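Local coordinates for concanavalin A-like lectin protein kinase family protein (PDB 6CTH), which probably acts as a plant receptor-like protein kinase, transferring phosphate from ATP to proteins, with a kinase domain that binds magnesium and an indolinone inhibitor, at residues 56-61 against 157-162; 63-68 against 161-166. All blocks are in the same frame, centred on the assembly; numbering follows the deposited sequence.

Interaction 1 (56-61 against 157-162); sequences IKEYAS and LGDFGL. With MG (magnesium ion), chain C.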
# COMPACT_ATOMS: atom_id res chain seq x y z
N ILE A 56 -7.41 16.36 -10.88
CA ILE A 56 -6.41 17.47 -10.74
C ILE A 56 -5.97 17.71 -9.29
O ILE A 56 -4.81 18.08 -9.05
CB ILE A 56 -6.81 18.84 -11.43
CG1 ILE A 56 -5.65 19.87 -11.31
CG2 ILE A 56 -8.08 19.44 -10.85
CD1 ILE A 56 -5.62 20.98 -12.37
N LYS A 57 -6.87 17.50 -8.33
CA LYS A 57 -6.51 17.61 -6.93
C LYS A 57 -5.49 16.50 -6.57
O LYS A 57 -4.49 16.79 -5.88
CB LYS A 57 -7.76 17.52 -6.04
N GLU A 58 -5.71 15.27 -7.06
CA GLU A 58 -4.80 14.16 -6.74
C GLU A 58 -3.48 14.30 -7.46
O GLU A 58 -2.45 14.04 -6.85
CB GLU A 58 -5.40 12.77 -6.98
CG GLU A 58 -6.53 12.43 -6.02
CD GLU A 58 -6.77 10.94 -5.85
OE1 GLU A 58 -5.95 10.19 -5.28
OE2 GLU A 58 -7.84 10.47 -6.29
N TYR A 59 -3.47 14.77 -8.71
CA TYR A 59 -2.22 15.11 -9.38
C TYR A 59 -1.44 16.14 -8.56
O TYR A 59 -0.23 15.97 -8.31
CB TYR A 59 -2.51 15.68 -10.80
CG TYR A 59 -1.32 16.26 -11.47
CD1 TYR A 59 -0.46 15.47 -12.24
CD2 TYR A 59 -0.99 17.60 -11.29
CE1 TYR A 59 0.69 16.02 -12.83
CE2 TYR A 59 0.13 18.16 -11.89
CZ TYR A 59 0.96 17.37 -12.65
OH TYR A 59 2.06 17.93 -13.21
N ALA A 60 -2.11 17.20 -8.11
CA ALA A 60 -1.42 18.31 -7.42
C ALA A 60 -0.81 17.86 -6.08
O ALA A 60 0.37 18.19 -5.76
CB ALA A 60 -2.37 19.46 -7.20
N SER A 61 -1.61 17.10 -5.33
CA SER A 61 -1.16 16.44 -4.13
C SER A 61 0.03 15.51 -4.42
O SER A 61 1.01 15.53 -3.67
CB SER A 61 -2.31 15.66 -3.46
OG SER A 61 -1.79 14.88 -2.38
N LEU A 157 6.25 1.84 -1.57
CA LEU A 157 4.92 2.38 -1.41
C LEU A 157 4.79 3.60 -2.29
O LEU A 157 5.69 4.44 -2.39
CB LEU A 157 4.67 2.70 0.05
CG LEU A 157 3.40 3.42 0.39
CD1 LEU A 157 2.20 2.51 0.14
CD2 LEU A 157 3.40 3.86 1.84
N GLY A 158 3.68 3.68 -3.01
CA GLY A 158 3.37 4.84 -3.80
C GLY A 158 1.94 5.30 -3.63
O GLY A 158 1.26 4.88 -2.70
N ASP A 159 1.50 6.07 -4.62
CA ASP A 159 0.20 6.77 -4.65
C ASP A 159 -0.00 7.75 -3.52
O ASP A 159 -0.61 7.42 -2.48
CB ASP A 159 -0.99 5.74 -4.59
CG ASP A 159 -2.36 6.42 -4.70
OD1 ASP A 159 -2.46 7.54 -5.22
OD2 ASP A 159 -3.32 5.77 -4.20
N PHE A 160 0.41 8.98 -3.76
CA PHE A 160 0.27 10.09 -2.82
C PHE A 160 -0.87 11.04 -3.17
O PHE A 160 -0.91 12.17 -2.70
CB PHE A 160 1.62 10.80 -2.69
CG PHE A 160 2.68 9.85 -2.24
CD1 PHE A 160 2.83 9.56 -0.94
CD2 PHE A 160 3.50 9.24 -3.20
CE1 PHE A 160 3.77 8.62 -0.50
CE2 PHE A 160 4.48 8.33 -2.77
CZ PHE A 160 4.55 7.98 -1.46
N GLY A 161 -1.87 10.57 -3.91
CA GLY A 161 -2.94 11.47 -4.33
C GLY A 161 -3.86 11.96 -3.24
O GLY A 161 -4.41 13.04 -3.37
N LEU A 162 -3.98 11.18 -2.16
CA LEU A 162 -4.71 11.55 -0.95
C LEU A 162 -3.79 11.98 0.21
O LEU A 162 -4.27 12.31 1.31
CB LEU A 162 -5.61 10.40 -0.49
CG LEU A 162 -6.81 10.09 -1.37
CD1 LEU A 162 -7.56 8.92 -0.78
CD2 LEU A 162 -7.67 11.34 -1.45
MG MG C . -5.39 6.24 -3.96
O HOH W 1 -5.22 7.73 -5.57
O HOH W 2 -5.63 4.65 -5.19
O HOH W 3 -7.42 6.71 -3.93
O HOH W 4 -4.88 7.91 -2.78
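Of the flat groups here, the carboxylate of Glu58 is the one that presses on the opposite segment. Its OE1 leads, 3.4 Å from CA of Gly161, while CG of Leu162 approaches the same oxygen at 4.0 Å. Gly161 belongs to the DFG motif, Asp159 to Gly161, which here meets helix 54-66, the αC helix of the kinase fold. A long acid suits Glu58: CG lies beside the backbone N and anti to the carbonyl carbon (chi1 -68°), and the extended chain carries the carboxylate out from the helix to the metal's water shell. Gly161, having no side chain, lets OE1 come close to its CA.

The carboxylate of Asp159 divides its work. OD2 binds magnesium at 2.1 Å, in a site completed by Asp141 and four waters. One of the metal-bound waters is placed to donate to Glu58 OE1 (2.6 Å) and to Asp159 OD1 (2.8 Å), although other acceptors compete for its protons. OD1 also takes a weak hydrogen bond from Gly161 N. The metal probably eases the closeness of the two acids.

The third flat group, the ring of Phe160, meets His139 with planes at about 65° and touches Ile66, consistent with the regulatory spine of kinases; Glu62 receives a hydrogen bond from Phe160 N. Ser61 is small enough to let the loop approach. With OG anti to the backbone N, its hydroxyl faces the loop and donates to Phe160 O at 2.9 Å, in the carbonyl plane with a C=O...OG angle of 158°.

Interaction 2 (63-68 against 161-166); sequences VKIISR and GLARLV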
# COMPACT_ATOMS: atom_id res chain seq x y z
N VAL A 63 2.31 15.55 -6.87
CA VAL A 63 3.55 16.29 -7.18
C VAL A 63 4.15 16.96 -5.95
O VAL A 63 5.39 16.92 -5.74
CB VAL A 63 3.35 17.32 -8.29
CG1 VAL A 63 4.60 18.19 -8.47
CG2 VAL A 63 3.05 16.59 -9.56
N LYS A 64 3.28 17.59 -5.17
CA LYS A 64 3.68 18.34 -3.97
C LYS A 64 4.38 17.43 -2.98
O LYS A 64 5.46 17.76 -2.47
CB LYS A 64 2.46 18.95 -3.30
CG LYS A 64 2.81 19.86 -2.11
CD LYS A 64 1.61 20.08 -1.22
CE LYS A 64 1.98 21.02 -0.09
NZ LYS A 64 0.79 21.34 0.73
N ILE A 65 3.73 16.30 -2.69
CA ILE A 65 4.18 15.41 -1.63
C ILE A 65 5.39 14.60 -2.11
O ILE A 65 6.39 14.47 -1.41
CB ILE A 65 3.04 14.47 -1.20
CG1 ILE A 65 1.81 15.23 -0.66
CG2 ILE A 65 3.53 13.47 -0.16
CD1 ILE A 65 2.12 16.10 0.52
N ILE A 66 5.26 13.95 -3.27
CA ILE A 66 6.30 13.00 -3.70
C ILE A 66 7.66 13.66 -3.94
O ILE A 66 8.72 13.02 -3.74
CB ILE A 66 5.81 12.12 -4.88
CG1 ILE A 66 6.58 10.81 -4.93
CG2 ILE A 66 5.94 12.89 -6.20
CD1 ILE A 66 6.07 9.85 -6.00
N SER A 67 7.62 14.96 -4.29
CA SER A 67 8.81 15.82 -4.45
C SER A 67 9.62 15.94 -3.15
O SER A 67 10.84 16.14 -3.20
CB SER A 67 8.43 17.23 -4.98
OG SER A 67 7.96 18.11 -3.94
N ARG A 68 8.94 15.83 -2.01
CA ARG A 68 9.56 15.92 -0.70
C ARG A 68 10.08 14.61 -0.11
O ARG A 68 10.51 14.62 1.05
CB ARG A 68 8.57 16.46 0.33
CG ARG A 68 8.13 17.84 -0.00
CD ARG A 68 7.03 18.26 0.89
NE ARG A 68 6.55 19.55 0.40
CZ ARG A 68 6.53 20.68 1.08
NH1 ARG A 68 6.91 20.74 2.33
NH2 ARG A 68 6.02 21.76 0.49
N GLY A 161 -1.87 10.57 -3.91
CA GLY A 161 -2.94 11.47 -4.33
C GLY A 161 -3.86 11.96 -3.24
O GLY A 161 -4.41 13.04 -3.37
N LEU A 162 -3.98 11.18 -2.16
CA LEU A 162 -4.71 11.55 -0.95
C LEU A 162 -3.79 11.98 0.21
O LEU A 162 -4.27 12.31 1.31
CB LEU A 162 -5.61 10.40 -0.49
CG LEU A 162 -6.81 10.09 -1.37
CD1 LEU A 162 -7.56 8.92 -0.78
CD2 LEU A 162 -7.67 11.34 -1.45
N ALA A 163 -2.47 11.95 -0.00
CA ALA A 163 -1.52 12.20 1.08
C ALA A 163 -1.53 13.66 1.50
O ALA A 163 -1.77 14.55 0.67
CB ALA A 163 -0.12 11.78 0.65
N ARG A 164 -1.27 13.90 2.77
CA ARG A 164 -1.26 15.26 3.27
C ARG A 164 -0.12 15.55 4.23
O ARG A 164 0.29 14.70 5.00
CB ARG A 164 -2.58 15.56 3.99
CG ARG A 164 -3.82 15.41 3.13
CD ARG A 164 -3.92 16.54 2.13
NE ARG A 164 -5.14 16.46 1.34
CZ ARG A 164 -5.25 15.80 0.20
NH1 ARG A 164 -4.21 15.16 -0.31
NH2 ARG A 164 -6.41 15.77 -0.44
N LEU A 165 0.40 16.77 4.15
CA LEU A 165 1.41 17.23 5.10
C LEU A 165 0.78 17.74 6.37
O LEU A 165 -0.25 18.40 6.31
CB LEU A 165 2.20 18.39 4.49
CG LEU A 165 3.16 18.00 3.39
CD1 LEU A 165 3.69 19.26 2.72
CD2 LEU A 165 4.34 17.19 3.92
N VAL A 166 1.35 17.43 7.52
CA VAL A 166 0.84 17.94 8.79
C VAL A 166 1.67 19.19 9.17
O VAL A 166 2.78 19.06 9.68
CB VAL A 166 0.90 16.86 9.88
CG1 VAL A 166 0.27 17.31 11.19
CG2 VAL A 166 0.24 15.59 9.38
O HOH W 5 -0.67 18.68 1.97
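The terminal methyl of Ile65, CD1, meets the branch carbon CG of Leu165 at 3.6 Å, the two side chains running past each other in opposite directions. Ile65 sends CG1 beside its own backbone N, anti to the carbonyl carbon (chi1 -60°), and this leaves CG2 on another branch for Ala163, whose CB lies 4.1 Å away. One isoleucine therefore reaches two residues of the returning chain, a task for which a side chain forked at CB is well made. Ala163 is suited by its single methyl, which meets Ile65 while the backbone stays near the helix; CG1 of Ile65 also passes 3.9 Å from Ala163 O.

These contacts lie at the C-terminal end of the αC helix of a protein kinase and at the start of the activation segment, just beyond the DFG motif. There strand 164-166 pairs antiparallel with strand 136-138, and Val137 of that strand touches both Ile65 and Leu165, extending the apolar patch.

Toward solvent, Leu165 is bordered by two long, exposed basic residues: Lys64 offers aliphatic carbon, and Arg68 the face of its guanidinium, to CD1. That methyl sits over one face of the Arg68 guanidinium, 3.4 Å above the plane and displaced toward its rim. CE of Lys64 packs against the same CD1 of Leu165 at 3.7 Å, and a water accepts from both Lys64 NZ and the backbone N of Leu165. Arg164 points away from the helix and turns back along its own chain: its NH1 donates to Ala163 O at 2.7 Å, from well above the carbonyl plane, while Gly161 O lies at the edge of the guanidinium, in its plane.

In the fold
From the N terminus the chain builds the first strands of the N-lobe sheet and then helix 54-66, which contributes 56-61 to interaction 1 and, just after it, 63-68 to interaction 2. It next forms strands 77-83 and 86-92, helix 112-132 and strands 136-138 and 147-149 before returning. At 157-162 interaction 1 closes a loop with 95 residues between its segments; at 161-166 interaction 2 closes one with 92. The two loops cross rather than nest, because helix and returning chain meet their partners in the same order. Sharing Gly161 and Leu162, the contacts tie successive parts of one N-lobe helix to the magnesium site and to the beginning of the activation segment.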